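Putative ring-cleaving dioxygenase mhqO (Bacillus subtilis subsp. subtilis, PDB 3OAJ) probably acts as an iron-dependent extradiol dioxygenase that cleaves aromatic rings and may contribute to the degradation and detoxification of aromatic compounds. Local coordinates at residues 37-42 with 287-292; 45-50 with 302-307; 83-88 with 152-157; 114-119 with 130-135; 184-189 with 200-205. All blocks are in the same frame, centred on the assembly; numbering follows the deposited sequence.

Overall arrangement
Contact 3 is the core of the set, with eleven of its twelve touching residues buried, whereas contacts 1, 2, 4 and 5 are partly buried. Contacts 1 and 2 share one eight-stranded sheet: they lay residues 287-292 and 302-307 against the neighbouring strands 33-39 and 47-52, and they touch each other, their centres about 10 Å apart. Contacts 3, 4 and 5 belong to the other sheet. Their chemistry follows their place: backbone bonds round a glycine-rich bulge in contact 3, paired charges in the hairpins of contacts 4 and 5, rings and hydroxyls in contacts 1 and 2. Contacts 4 and 5 also meet, through Arg-188, Glu-114 and Tyr-116.

Contact 1: 37-42 with 287-292; sequences QTVNFD and LMLPVQ
Thr-38 and Met-288 meet at the shortest polar contact between residues 37-42 and 287-292: the hydroxyl OG1 of Thr-38 donates to the carbonyl O of Met-288 at 2.6 Å. It approaches from above the carbonyl plane, 44° out of it. OG1 reaches this oxygen because it stands anti to the backbone N of Thr-38 (chi1 -173°). The N of Met-288 donates to the O of Gln-37, one residue before Thr-38, at 2.9 Å, nearly straight and in the carbonyl plane.

Pro-290 lies over one face of the Phe-41 ring, with CG 3.8 Å from the ring centroid, a CH-pi contact. NE2 of Gln-292 comes to the ring edge, 3.4 Å from CE2 of Phe-41, its amide plane turned steeply against the ring. CG2 of Val-39 touches both CD2 of Leu-289 and CD of Pro-290, each at 3.8 Å.

In the second shell, Ile-300 of helix 297-303 covers Val-39 and Leu-289, and Tyr-293 OH bonds to the O of Phe-41. The segment leading into this C-terminal helix lies along the outermost strand 33-39 of a vicinal-oxygen-chelate (VOC) sheet, with the side chain of Phe-41 about 10 Å from the bound zinc ion.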
# COMPACT_ATOMS: atom_id res chain seq x y z
N GLN A 37 7.62 12.91 -2.68
CA GLN A 37 8.11 13.13 -1.34
C GLN A 37 7.42 14.36 -0.82
O GLN A 37 7.46 15.45 -1.42
CB GLN A 37 9.63 13.26 -1.23
CG GLN A 37 10.26 14.22 -2.15
CD GLN A 37 11.72 14.43 -1.81
OE1 GLN A 37 12.06 14.97 -0.74
NE2 GLN A 37 12.59 13.99 -2.70
N THR A 38 6.74 14.16 0.30
CA THR A 38 6.03 15.25 0.95
C THR A 38 6.15 15.04 2.44
O THR A 38 7.06 14.33 2.89
CB THR A 38 4.56 15.37 0.41
OG1 THR A 38 3.94 16.55 0.94
CG2 THR A 38 3.71 14.13 0.70
N VAL A 39 5.29 15.69 3.21
CA VAL A 39 5.27 15.52 4.65
C VAL A 39 3.90 15.01 5.10
O VAL A 39 2.92 15.10 4.36
CB VAL A 39 5.63 16.84 5.40
CG1 VAL A 39 7.06 17.27 5.07
CG2 VAL A 39 4.64 17.96 5.09
N ASN A 40 3.85 14.46 6.32
CA ASN A 40 2.59 14.05 6.93
C ASN A 40 1.72 15.29 7.16
O ASN A 40 2.17 16.27 7.74
CB ASN A 40 2.87 13.33 8.25
CG ASN A 40 1.62 12.70 8.87
OD1 ASN A 40 0.49 13.05 8.54
ND2 ASN A 40 1.84 11.75 9.77
N PHE A 41 0.48 15.24 6.69
CA PHE A 41 -0.46 16.34 6.90
C PHE A 41 -0.63 16.68 8.37
O PHE A 41 -0.77 17.85 8.71
CB PHE A 41 -1.82 16.01 6.31
CG PHE A 41 -1.99 16.50 4.91
CD1 PHE A 41 -1.57 15.72 3.84
CD2 PHE A 41 -2.56 17.74 4.67
CE1 PHE A 41 -1.74 16.17 2.54
CE2 PHE A 41 -2.72 18.20 3.37
CZ PHE A 41 -2.30 17.42 2.30
N ASP A 42 -0.62 15.66 9.22
CA ASP A 42 -0.78 15.82 10.67
C ASP A 42 0.51 16.27 11.35
O ASP A 42 0.48 17.11 12.26
CB ASP A 42 -1.28 14.52 11.30
CG ASP A 42 -2.67 14.13 10.83
OD1 ASP A 42 -2.99 12.93 10.88
OD2 ASP A 42 -3.44 15.03 10.41
N LEU A 287 10.84 18.14 -2.59
CA LEU A 287 9.95 18.11 -1.43
C LEU A 287 8.73 19.00 -1.69
O LEU A 287 8.84 20.23 -1.74
CB LEU A 287 10.67 18.54 -0.15
CG LEU A 287 9.79 18.50 1.11
CD1 LEU A 287 9.49 17.07 1.60
CD2 LEU A 287 10.37 19.37 2.23
N MET A 288 7.58 18.36 -1.87
CA MET A 288 6.33 19.08 -2.06
C MET A 288 5.64 19.26 -0.72
O MET A 288 5.66 18.35 0.12
CB MET A 288 5.43 18.34 -3.04
CG MET A 288 6.12 17.95 -4.35
SD MET A 288 7.02 19.32 -5.15
CE MET A 288 5.63 20.35 -5.59
N LEU A 289 5.04 20.42 -0.50
CA LEU A 289 4.38 20.70 0.78
C LEU A 289 2.91 21.03 0.64
O LEU A 289 2.54 21.73 -0.30
CB LEU A 289 5.07 21.86 1.50
CG LEU A 289 6.50 21.63 2.00
CD1 LEU A 289 7.05 22.91 2.62
CD2 LEU A 289 6.60 20.47 2.99
N PRO A 290 2.06 20.53 1.58
CA PRO A 290 0.71 21.07 1.67
C PRO A 290 0.86 22.60 1.79
O PRO A 290 1.70 23.07 2.56
CB PRO A 290 0.16 20.44 2.95
CG PRO A 290 0.92 19.14 3.10
CD PRO A 290 2.30 19.45 2.56
N VAL A 291 0.11 23.35 0.97
CA VAL A 291 0.29 24.80 0.85
C VAL A 291 0.25 25.52 2.20
O VAL A 291 0.94 26.52 2.39
CB VAL A 291 -0.72 25.43 -0.18
CG1 VAL A 291 -2.18 25.27 0.27
CG2 VAL A 291 -0.40 26.89 -0.45
N GLN A 292 -0.54 24.98 3.13
CA GLN A 292 -0.62 25.50 4.50
C GLN A 292 0.75 25.55 5.20
O GLN A 292 0.96 26.37 6.09
CB GLN A 292 -1.66 24.73 5.34
CG GLN A 292 -1.56 23.16 5.32
CD GLN A 292 -2.26 22.50 4.13
OE1 GLN A 292 -2.18 22.97 3.01
NE2 GLN A 292 -2.98 21.40 4.39

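Contact 2: 45-50 with 302-307; sequences GTYHLY and QGLLPF
The hydroxyl of Tyr-47 donates to the backbone O of Leu-305 at 2.7 Å, the polar link between residues 45-50 and 302-307. The donor sits above the carbonyl plane, 37° out of it, while the same oxygen lies at the edge of the tyrosine ring and in its plane.

Both faces of that ring are covered from the C-terminal segment. Over one, CD2 of Leu-304 stands above the ring centre, 4.0 Å from the centroid of Tyr-47, a CH-pi contact. Against the opposite face comes the edge of Phe-307, in a T-shaped pair with the planes at 87°. Its CE2 approaches CZ of Tyr-47 to 3.4 Å, toward the rim.

Tyr-47 and Leu-49 belong to strand 47-52, next to the outermost strand 33-39 in one of the two sheets of this VOC protein, and the chain leaving helix 297-303 runs roughly alongside it, near the sheet edge. With CG set between its backbone N and carbonyl carbon (chi1 75°), Phe-307 also presents CZ to Leu-49, 3.7 Å from CD2. Thr-23 of helix 19-29 touches Phe-307 and Leu-49 alike, and Pro-66 of strand 61-66 packs on Tyr-47 and Leu-49.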
# COMPACT_ATOMS: atom_id res chain seq x y z
N GLY A 45 6.79 17.67 10.39
CA GLY A 45 8.20 17.34 10.60
C GLY A 45 8.55 15.90 10.28
O GLY A 45 9.63 15.42 10.61
N THR A 46 7.62 15.20 9.63
CA THR A 46 7.81 13.81 9.27
C THR A 46 7.51 13.66 7.79
O THR A 46 6.50 14.18 7.32
CB THR A 46 6.87 12.88 10.08
OG1 THR A 46 7.17 12.99 11.48
CG2 THR A 46 7.02 11.41 9.65
N TYR A 47 8.37 12.93 7.08
CA TYR A 47 8.15 12.63 5.68
C TYR A 47 6.89 11.81 5.47
O TYR A 47 6.51 11.00 6.32
CB TYR A 47 9.29 11.77 5.13
CG TYR A 47 10.55 12.48 4.73
CD1 TYR A 47 10.57 13.39 3.66
CD2 TYR A 47 11.76 12.20 5.38
CE1 TYR A 47 11.76 14.02 3.27
CE2 TYR A 47 12.94 12.82 5.00
CZ TYR A 47 12.94 13.72 3.94
OH TYR A 47 14.10 14.34 3.57
N HIS A 48 6.30 11.98 4.31
CA HIS A 48 5.38 11.02 3.76
C HIS A 48 5.89 10.72 2.37
O HIS A 48 5.90 11.61 1.52
CB HIS A 48 3.96 11.59 3.70
CG HIS A 48 2.91 10.55 3.42
ND1 HIS A 48 1.59 10.88 3.18
CD2 HIS A 48 2.99 9.20 3.30
CE1 HIS A 48 0.90 9.77 2.97
NE2 HIS A 48 1.72 8.74 3.04
N LEU A 49 6.33 9.48 2.16
CA LEU A 49 6.91 9.06 0.88
C LEU A 49 5.94 8.13 0.17
O LEU A 49 5.37 7.22 0.77
CB LEU A 49 8.25 8.32 1.09
CG LEU A 49 9.31 9.05 1.91
CD1 LEU A 49 10.57 8.18 1.94
CD2 LEU A 49 9.62 10.44 1.33
N TYR A 50 5.78 8.34 -1.14
CA TYR A 50 4.92 7.50 -1.97
C TYR A 50 5.77 6.85 -3.06
O TYR A 50 6.47 7.53 -3.82
CB TYR A 50 3.84 8.34 -2.65
CG TYR A 50 2.80 9.00 -1.78
CD1 TYR A 50 3.02 10.25 -1.20
CD2 TYR A 50 1.54 8.42 -1.62
CE1 TYR A 50 2.03 10.90 -0.46
CE2 TYR A 50 0.55 9.05 -0.87
CZ TYR A 50 0.80 10.28 -0.29
OH TYR A 50 -0.20 10.91 0.43
N GLN A 302 14.70 22.08 7.62
CA GLN A 302 15.76 22.00 8.64
C GLN A 302 15.65 20.73 9.49
O GLN A 302 16.64 20.24 10.02
CB GLN A 302 15.72 23.23 9.55
CG GLN A 302 16.37 24.47 8.97
CD GLN A 302 16.36 25.64 9.94
OE1 GLN A 302 15.76 25.56 11.01
NE2 GLN A 302 17.03 26.72 9.56
N GLY A 303 14.43 20.23 9.63
CA GLY A 303 14.17 19.08 10.47
C GLY A 303 14.18 17.73 9.78
O GLY A 303 14.21 16.70 10.46
N LEU A 304 14.13 17.71 8.45
CA LEU A 304 14.02 16.43 7.72
C LEU A 304 15.38 15.83 7.42
O LEU A 304 16.33 16.54 7.08
CB LEU A 304 13.20 16.60 6.42
CG LEU A 304 11.71 16.92 6.55
CD1 LEU A 304 11.15 17.30 5.19
CD2 LEU A 304 10.92 15.76 7.13
N LEU A 305 15.48 14.51 7.56
CA LEU A 305 16.74 13.81 7.30
C LEU A 305 17.00 13.74 5.80
O LEU A 305 16.10 13.40 5.05
CB LEU A 305 16.70 12.38 7.88
CG LEU A 305 16.78 12.24 9.40
CD1 LEU A 305 16.43 10.82 9.83
CD2 LEU A 305 18.16 12.63 9.93
N PRO A 306 18.23 14.05 5.36
CA PRO A 306 18.49 13.92 3.94
C PRO A 306 18.53 12.45 3.53
O PRO A 306 18.92 11.57 4.32
CB PRO A 306 19.86 14.58 3.76
CG PRO A 306 20.52 14.41 5.08
CD PRO A 306 19.41 14.55 6.09
N PHE A 307 18.15 12.19 2.29
CA PHE A 307 18.24 10.85 1.73
C PHE A 307 18.24 10.96 0.22
O PHE A 307 17.80 11.96 -0.34
CB PHE A 307 17.11 9.93 2.25
CG PHE A 307 15.76 10.20 1.63
CD1 PHE A 307 15.33 9.48 0.53
CD2 PHE A 307 14.91 11.16 2.17
CE1 PHE A 307 14.08 9.72 -0.05
CE2 PHE A 307 13.66 11.41 1.60
CZ PHE A 307 13.26 10.71 0.49

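Contact 3: 83-88 with 152-157; sequences TSYVVP and KGFGGA
Four backbone hydrogen bonds join Ser-84 and Val-86 of strand 79-87 to residues 152-156, which run antiparallel to it. Ser-84 N donates to Gly-156 O at 3.1 Å and Ser-84 O accepts from Gly-155 N at 2.7 Å, the latter bent at 136°, so Gly-155 and Gly-156 both face Ser-84. This classic beta bulge shifts the register by one residue. Beyond it, Val-86 N donates to Gly-153 O at 3.0 Å and Val-86 O accepts from Lys-152 N at 2.8 Å.

Apolar contacts gather around Phe-154. Tyr-85 lies beside it, the two side chains pointing the same way and the ring planes oblique at 38°; CE1 of Tyr-85 and CE1 of Phe-154 are 3.5 Å apart. Thr-83 OG1 stands beside the backbone N (chi1 -61°), which leaves CG2 anti to that N, and this methyl reaches CE1 of Phe-154 at 3.4 Å. Ile-9 and Ile-12 of strand 9-16 touch Phe-154, whose side chain is about 5 Å from that of the metal ligand His-11.

Polar side chains bond outward: Ser-84 OG to Glu-128, Lys-152 NZ to carbonyls including that of Arg-132. A CB on Gly-155 would meet Ser-84 and Val-86, and one on Gly-156 the preceding carbonyl O, consistent with glycine at the bulge. Four main-chain bonds satisfy much of the polarity of this buried VOC-VOC junction, and Arg-132 NH1 takes the O of Gly-155.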
# COMPACT_ATOMS: atom_id res chain seq x y z
N THR A 83 1.40 -7.56 2.55
CA THR A 83 1.17 -6.78 1.35
C THR A 83 1.72 -7.59 0.19
O THR A 83 2.86 -8.07 0.23
CB THR A 83 1.89 -5.41 1.46
OG1 THR A 83 1.35 -4.71 2.59
CG2 THR A 83 1.71 -4.59 0.19
N SER A 84 0.90 -7.76 -0.85
CA SER A 84 1.20 -8.66 -1.97
C SER A 84 1.57 -7.83 -3.19
O SER A 84 0.83 -6.90 -3.53
CB SER A 84 -0.03 -9.54 -2.25
OG SER A 84 0.28 -10.70 -2.99
N TYR A 85 2.71 -8.15 -3.82
CA TYR A 85 3.17 -7.49 -5.04
C TYR A 85 3.15 -8.46 -6.20
O TYR A 85 3.62 -9.60 -6.08
CB TYR A 85 4.60 -6.95 -4.84
CG TYR A 85 4.65 -5.79 -3.87
CD1 TYR A 85 4.23 -4.52 -4.26
CD2 TYR A 85 5.06 -5.98 -2.55
CE1 TYR A 85 4.25 -3.45 -3.35
CE2 TYR A 85 5.09 -4.92 -1.65
CZ TYR A 85 4.69 -3.65 -2.06
OH TYR A 85 4.69 -2.62 -1.16
N VAL A 86 2.57 -8.04 -7.32
CA VAL A 86 2.45 -8.88 -8.50
C VAL A 86 3.54 -8.58 -9.53
O VAL A 86 3.87 -7.41 -9.79
CB VAL A 86 1.00 -8.84 -9.07
CG1 VAL A 86 0.67 -7.45 -9.61
CG2 VAL A 86 0.76 -9.92 -10.13
N VAL A 87 4.11 -9.65 -10.07
CA VAL A 87 5.13 -9.56 -11.11
C VAL A 87 4.70 -10.35 -12.35
O VAL A 87 3.76 -11.16 -12.26
CB VAL A 87 6.53 -10.05 -10.59
CG1 VAL A 87 7.00 -9.19 -9.39
CG2 VAL A 87 6.48 -11.54 -10.21
N PRO A 88 5.36 -10.12 -13.50
CA PRO A 88 4.98 -10.88 -14.69
C PRO A 88 5.17 -12.40 -14.57
O PRO A 88 5.99 -12.87 -13.79
CB PRO A 88 5.91 -10.33 -15.76
CG PRO A 88 6.23 -8.94 -15.29
CD PRO A 88 6.39 -9.11 -13.81
N LYS A 152 4.42 -4.94 -10.96
CA LYS A 152 3.36 -4.23 -11.68
C LYS A 152 2.42 -3.44 -10.76
O LYS A 152 1.67 -2.58 -11.21
CB LYS A 152 2.57 -5.23 -12.53
CG LYS A 152 3.47 -5.99 -13.49
CD LYS A 152 2.70 -6.72 -14.59
CE LYS A 152 1.99 -7.95 -14.05
NZ LYS A 152 1.19 -8.62 -15.12
N GLY A 153 2.47 -3.74 -9.48
CA GLY A 153 1.61 -3.07 -8.49
C GLY A 153 1.33 -4.08 -7.39
O GLY A 153 2.03 -5.09 -7.28
N PHE A 154 0.31 -3.82 -6.57
CA PHE A 154 -0.12 -4.81 -5.60
C PHE A 154 -0.84 -5.94 -6.30
O PHE A 154 -1.63 -5.70 -7.21
CB PHE A 154 -1.09 -4.23 -4.57
CG PHE A 154 -0.52 -3.11 -3.76
CD1 PHE A 154 0.66 -3.29 -3.04
CD2 PHE A 154 -1.14 -1.87 -3.74
CE1 PHE A 154 1.19 -2.25 -2.29
CE2 PHE A 154 -0.61 -0.82 -3.01
CZ PHE A 154 0.55 -1.01 -2.27
N GLY A 155 -0.57 -7.16 -5.88
CA GLY A 155 -1.44 -8.28 -6.19
C GLY A 155 -2.68 -8.26 -5.32
O GLY A 155 -3.72 -8.84 -5.67
N GLY A 156 -2.58 -7.59 -4.18
CA GLY A 156 -3.64 -7.56 -3.18
C GLY A 156 -3.01 -7.48 -1.80
O GLY A 156 -1.92 -6.91 -1.66
N ALA A 157 -3.67 -8.06 -0.82
CA ALA A 157 -3.24 -8.01 0.57
C ALA A 157 -3.92 -9.11 1.36
O ALA A 157 -4.96 -9.64 0.94
CB ALA A 157 -3.57 -6.63 1.20

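Contact 4: 114-119 with 130-135; sequences EQYVEF and VEREEG
Arg-132 runs extended from CG to NE (chi3 -179°), and Glu-114, likewise extended beyond CG (chi2 -179°), crosses it at about a right angle. Their ends meet in a side-on, two-nitrogen salt bridge: NE of Arg-132 donates to OE2 of Glu-114 at 2.8 Å, and NH2 of Arg-132 to OE1 of Glu-114 at 3.0 Å. Both bonds are nearly straight and meet the oxygens on their syn sides. Carboxylate and guanidinium are nearly coplanar, 18° apart.

Val-130 fits between the aromatic and charged groups. Its CG1 lies over the centre of the guanidinium face of Arg-132, while CG2 sits over one face of the Tyr-116 ring, 4.1 Å from the centroid.

Two waters bridge the strands of this hairpin, 114-120 and 126-131. One donates to OE2 of Glu-114 at 2.9 Å and to the O of Glu-131 at 2.6 Å. The other donates to the O of Gln-115 and accepts from the N of Glu-131.

Arg-188 from the second VOC range forms a salt bridge with OE1 of Glu-114 and bonds to Tyr-116 OH, itself weakly bonded to that OE1. Flanked by two arginines, the Glu-114 carboxylate is probably charged, and the network couples the hairpin to that range.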
# COMPACT_ATOMS: atom_id res chain seq x y z
N GLU A 114 -1.43 -20.90 -6.33
CA GLU A 114 -0.38 -19.95 -6.67
C GLU A 114 0.81 -20.06 -5.75
O GLU A 114 0.67 -20.32 -4.55
CB GLU A 114 -0.90 -18.50 -6.64
CG GLU A 114 -2.01 -18.19 -7.64
CD GLU A 114 -2.46 -16.75 -7.58
OE1 GLU A 114 -2.81 -16.27 -6.48
OE2 GLU A 114 -2.50 -16.09 -8.63
N GLN A 115 1.99 -19.83 -6.31
CA GLN A 115 3.21 -19.84 -5.53
C GLN A 115 3.63 -18.42 -5.14
O GLN A 115 3.59 -17.49 -5.96
CB GLN A 115 4.34 -20.56 -6.27
CG GLN A 115 4.15 -22.09 -6.33
CD GLN A 115 5.25 -22.81 -7.13
OE1 GLN A 115 6.19 -22.18 -7.64
NE2 GLN A 115 5.13 -24.14 -7.24
N TYR A 116 4.00 -18.26 -3.87
CA TYR A 116 4.38 -16.95 -3.31
C TYR A 116 5.78 -17.00 -2.75
O TYR A 116 6.18 -17.99 -2.14
CB TYR A 116 3.44 -16.53 -2.19
CG TYR A 116 2.03 -16.24 -2.65
CD1 TYR A 116 1.12 -17.28 -2.84
CD2 TYR A 116 1.62 -14.93 -2.91
CE1 TYR A 116 -0.17 -17.02 -3.27
CE2 TYR A 116 0.32 -14.66 -3.35
CZ TYR A 116 -0.56 -15.71 -3.53
OH TYR A 116 -1.85 -15.46 -3.96
N VAL A 117 6.52 -15.91 -2.94
CA VAL A 117 7.77 -15.68 -2.24
C VAL A 117 7.46 -14.73 -1.08
O VAL A 117 6.96 -13.62 -1.31
CB VAL A 117 8.84 -15.05 -3.17
CG1 VAL A 117 10.12 -14.70 -2.41
CG2 VAL A 117 9.16 -16.01 -4.31
N GLU A 118 7.73 -15.18 0.15
CA GLU A 118 7.47 -14.40 1.36
C GLU A 118 8.78 -13.84 1.88
O GLU A 118 9.75 -14.57 1.99
CB GLU A 118 6.83 -15.27 2.45
CG GLU A 118 5.57 -16.01 2.00
CD GLU A 118 4.38 -15.10 1.85
OE1 GLU A 118 4.19 -14.18 2.69
OE2 GLU A 118 3.63 -15.30 0.88
N PHE A 119 8.78 -12.57 2.25
CA PHE A 119 9.95 -11.92 2.83
C PHE A 119 9.53 -10.68 3.60
O PHE A 119 8.42 -10.16 3.40
CB PHE A 119 10.98 -11.56 1.75
CG PHE A 119 10.43 -10.68 0.65
CD1 PHE A 119 9.59 -11.19 -0.34
CD2 PHE A 119 10.76 -9.32 0.61
CE1 PHE A 119 9.09 -10.38 -1.38
CE2 PHE A 119 10.27 -8.50 -0.40
CZ PHE A 119 9.43 -9.03 -1.41
N VAL A 130 4.00 -12.59 -6.14
CA VAL A 130 3.27 -13.61 -6.89
C VAL A 130 3.29 -13.23 -8.36
O VAL A 130 3.32 -12.04 -8.68
CB VAL A 130 1.82 -13.75 -6.38
CG1 VAL A 130 1.00 -12.45 -6.56
CG2 VAL A 130 1.12 -14.96 -7.00
N GLU A 131 3.28 -14.24 -9.24
CA GLU A 131 3.29 -14.03 -10.69
C GLU A 131 1.87 -14.06 -11.22
O GLU A 131 1.14 -15.01 -10.95
CB GLU A 131 4.02 -15.17 -11.40
CG GLU A 131 5.50 -15.25 -11.17
CD GLU A 131 6.12 -16.31 -12.05
OE1 GLU A 131 5.36 -16.94 -12.82
OE2 GLU A 131 7.35 -16.49 -12.01
N ARG A 132 1.49 -13.04 -12.00
CA ARG A 132 0.19 -13.06 -12.70
C ARG A 132 0.27 -12.28 -14.00
O ARG A 132 0.93 -11.24 -14.05
CB ARG A 132 -0.96 -12.50 -11.85
CG ARG A 132 -1.19 -13.17 -10.50
CD ARG A 132 -2.41 -12.60 -9.80
NE ARG A 132 -2.57 -13.25 -8.51
CZ ARG A 132 -2.66 -12.63 -7.34
NH1 ARG A 132 -2.67 -11.30 -7.30
NH2 ARG A 132 -2.79 -13.33 -6.21
N GLU A 133 -0.39 -12.78 -15.05
CA GLU A 133 -0.42 -12.09 -16.34
C GLU A 133 -1.21 -10.78 -16.26
O GLU A 133 -0.82 -9.77 -16.86
CB GLU A 133 -1.00 -13.01 -17.44
CG GLU A 133 -0.94 -12.42 -18.87
CD GLU A 133 0.48 -12.35 -19.44
OE1 GLU A 133 1.33 -13.20 -19.07
OE2 GLU A 133 0.74 -11.47 -20.28
N GLU A 134 -2.30 -10.81 -15.49
CA GLU A 134 -3.16 -9.62 -15.34
C GLU A 134 -2.38 -8.44 -14.75
O GLU A 134 -1.52 -8.63 -13.87
CB GLU A 134 -4.39 -9.95 -14.48
CG GLU A 134 -5.44 -8.83 -14.44
CD GLU A 134 -6.71 -9.18 -13.65
OE1 GLU A 134 -6.61 -9.82 -12.58
OE2 GLU A 134 -7.80 -8.78 -14.11
N GLY A 135 -2.69 -7.23 -15.23
CA GLY A 135 -2.06 -6.00 -14.75
C GLY A 135 -1.00 -5.51 -15.71
O GLY A 135 -0.18 -6.30 -16.19
O HOH W 1 -0.41 -16.98 -10.40
O HOH W 2 3.63 -17.07 -8.66

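Contact 5: 184-189 with 200-205; sequences GDFVRY and DLKLTP
Arg-188 and Asp-200 form the buried polar end of this hairpin, side by side and pointing the same way. NE of Arg-188 donates to OD1 of Asp-200 at 2.8 Å, and NH2 of Arg-188 to OD2 of Asp-200 at 2.9 Å, each on a syn lone pair. The NE bond is almost straight (176°), and the two flat groups are 21° from coplanar. A bend at chi3 of Arg-188 (-78°) turns the guanidinium along the carboxylate. Arg-188 has Tyr-116 as a further partner, Asp-200 has Arg-111.

Next comes the hydrogen-bonded pair Val-187 and Leu-201, tied in both directions between N and O. On the sheet face that helix 164-174 covers near Leu-201, CG1 of Val-187 meets CB of Leu-201 and CD2 of Leu-203, each at 3.8 Å. Phe-186 pairs with Lys-202, its CD1 3.9 Å from CA of Lys-202, and Arg-111 makes a cation-pi contact with its ring.

Toward solvent, regular pairing gives way to a more exposed, irregular cluster around Asp-185, though its bonds are short. Asp-185 OD2 accepts from Lys-202 NZ at 2.7 Å on the anti side and from Thr-204 OG1 at 2.6 Å on the syn side. Leu-203 N still donates to Asp-185 O at 2.9 Å.

The arrangement is an antiparallel beta hairpin of strands 186-190 and 198-202, part of the beta-alpha-beta-beta-beta module that defines the VOC fold, here in the second VOC range.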
# COMPACT_ATOMS: atom_id res chain seq x y z
N GLY A 184 -7.33 -23.62 3.32
CA GLY A 184 -6.53 -23.48 4.53
C GLY A 184 -7.22 -22.55 5.50
O GLY A 184 -8.42 -22.68 5.75
N ASP A 185 -6.47 -21.57 6.01
CA ASP A 185 -7.04 -20.61 6.94
C ASP A 185 -7.49 -19.30 6.32
O ASP A 185 -7.52 -18.27 6.99
CB ASP A 185 -6.07 -20.34 8.11
CG ASP A 185 -6.77 -19.74 9.32
OD1 ASP A 185 -7.89 -20.19 9.67
OD2 ASP A 185 -6.21 -18.79 9.91
N PHE A 186 -7.88 -19.34 5.04
CA PHE A 186 -8.20 -18.11 4.31
C PHE A 186 -9.53 -18.15 3.57
O PHE A 186 -9.93 -19.21 3.09
CB PHE A 186 -7.12 -17.81 3.27
CG PHE A 186 -5.76 -17.57 3.86
CD1 PHE A 186 -5.48 -16.40 4.56
CD2 PHE A 186 -4.77 -18.54 3.73
CE1 PHE A 186 -4.20 -16.18 5.12
CE2 PHE A 186 -3.50 -18.33 4.28
CZ PHE A 186 -3.21 -17.15 4.97
N VAL A 187 -10.19 -17.00 3.49
CA VAL A 187 -11.19 -16.79 2.45
C VAL A 187 -10.63 -15.73 1.50
O VAL A 187 -10.00 -14.76 1.94
CB VAL A 187 -12.59 -16.43 3.02
CG1 VAL A 187 -12.53 -15.16 3.85
CG2 VAL A 187 -13.63 -16.31 1.90
N ARG A 188 -10.83 -15.96 0.20
CA ARG A 188 -10.31 -15.08 -0.84
C ARG A 188 -11.43 -14.33 -1.55
O ARG A 188 -12.46 -14.92 -1.90
CB ARG A 188 -9.50 -15.88 -1.87
CG ARG A 188 -9.02 -15.07 -3.07
CD ARG A 188 -7.94 -15.80 -3.84
NE ARG A 188 -6.66 -15.69 -3.14
CZ ARG A 188 -5.47 -15.93 -3.68
NH1 ARG A 188 -5.38 -16.31 -4.95
NH2 ARG A 188 -4.37 -15.77 -2.94
N TYR A 189 -11.19 -13.05 -1.76
CA TYR A 189 -12.06 -12.15 -2.47
C TYR A 189 -11.34 -11.48 -3.64
O TYR A 189 -10.19 -11.29 -3.59
CB TYR A 189 -12.59 -11.08 -1.49
CG TYR A 189 -13.60 -11.62 -0.51
CD1 TYR A 189 -14.87 -11.82 -0.91
CD2 TYR A 189 -13.29 -11.94 0.77
CE1 TYR A 189 -15.77 -12.32 -0.13
CE2 TYR A 189 -14.27 -12.48 1.59
CZ TYR A 189 -15.50 -12.65 1.09
OH TYR A 189 -16.53 -13.12 1.78
N ASP A 200 -7.11 -11.57 0.54
CA ASP A 200 -7.21 -12.74 1.39
C ASP A 200 -7.49 -12.28 2.80
O ASP A 200 -6.95 -11.26 3.25
CB ASP A 200 -5.93 -13.57 1.34
CG ASP A 200 -5.72 -14.22 -0.01
OD1 ASP A 200 -6.71 -14.77 -0.53
OD2 ASP A 200 -4.59 -14.15 -0.56
N LEU A 201 -8.39 -13.00 3.46
CA LEU A 201 -8.78 -12.70 4.83
C LEU A 201 -8.52 -13.96 5.65
O LEU A 201 -9.04 -15.03 5.34
CB LEU A 201 -10.26 -12.29 4.88
CG LEU A 201 -10.96 -12.19 6.24
CD1 LEU A 201 -10.36 -11.09 7.13
CD2 LEU A 201 -12.45 -11.92 6.04
N LYS A 202 -7.70 -13.81 6.69
CA LYS A 202 -7.41 -14.90 7.60
C LYS A 202 -8.64 -15.15 8.47
O LYS A 202 -9.27 -14.23 8.99
CB LYS A 202 -6.18 -14.57 8.45
CG LYS A 202 -5.64 -15.78 9.22
CD LYS A 202 -4.24 -15.51 9.75
CE LYS A 202 -3.76 -16.63 10.68
NZ LYS A 202 -3.62 -17.96 10.03
N LEU A 203 -8.99 -16.42 8.62
CA LEU A 203 -10.26 -16.77 9.26
C LEU A 203 -10.15 -17.00 10.75
O LEU A 203 -11.17 -17.01 11.45
CB LEU A 203 -10.92 -17.95 8.55
CG LEU A 203 -11.52 -17.51 7.20
CD1 LEU A 203 -11.87 -18.70 6.37
CD2 LEU A 203 -12.72 -16.60 7.38
N THR A 204 -8.93 -17.18 11.24
CA THR A 204 -8.73 -17.34 12.68
C THR A 204 -7.89 -16.19 13.25
O THR A 204 -6.75 -15.99 12.82
CB THR A 204 -8.11 -18.72 13.04
OG1 THR A 204 -6.81 -18.84 12.48
CG2 THR A 204 -8.99 -19.86 12.55
N PRO A 205 -8.48 -15.43 14.19
CA PRO A 205 -7.75 -14.37 14.91
C PRO A 205 -6.46 -14.87 15.57
O PRO A 205 -6.47 -15.93 16.19
CB PRO A 205 -8.76 -13.92 15.98
CG PRO A 205 -10.09 -14.21 15.38
CD PRO A 205 -9.91 -15.45 14.55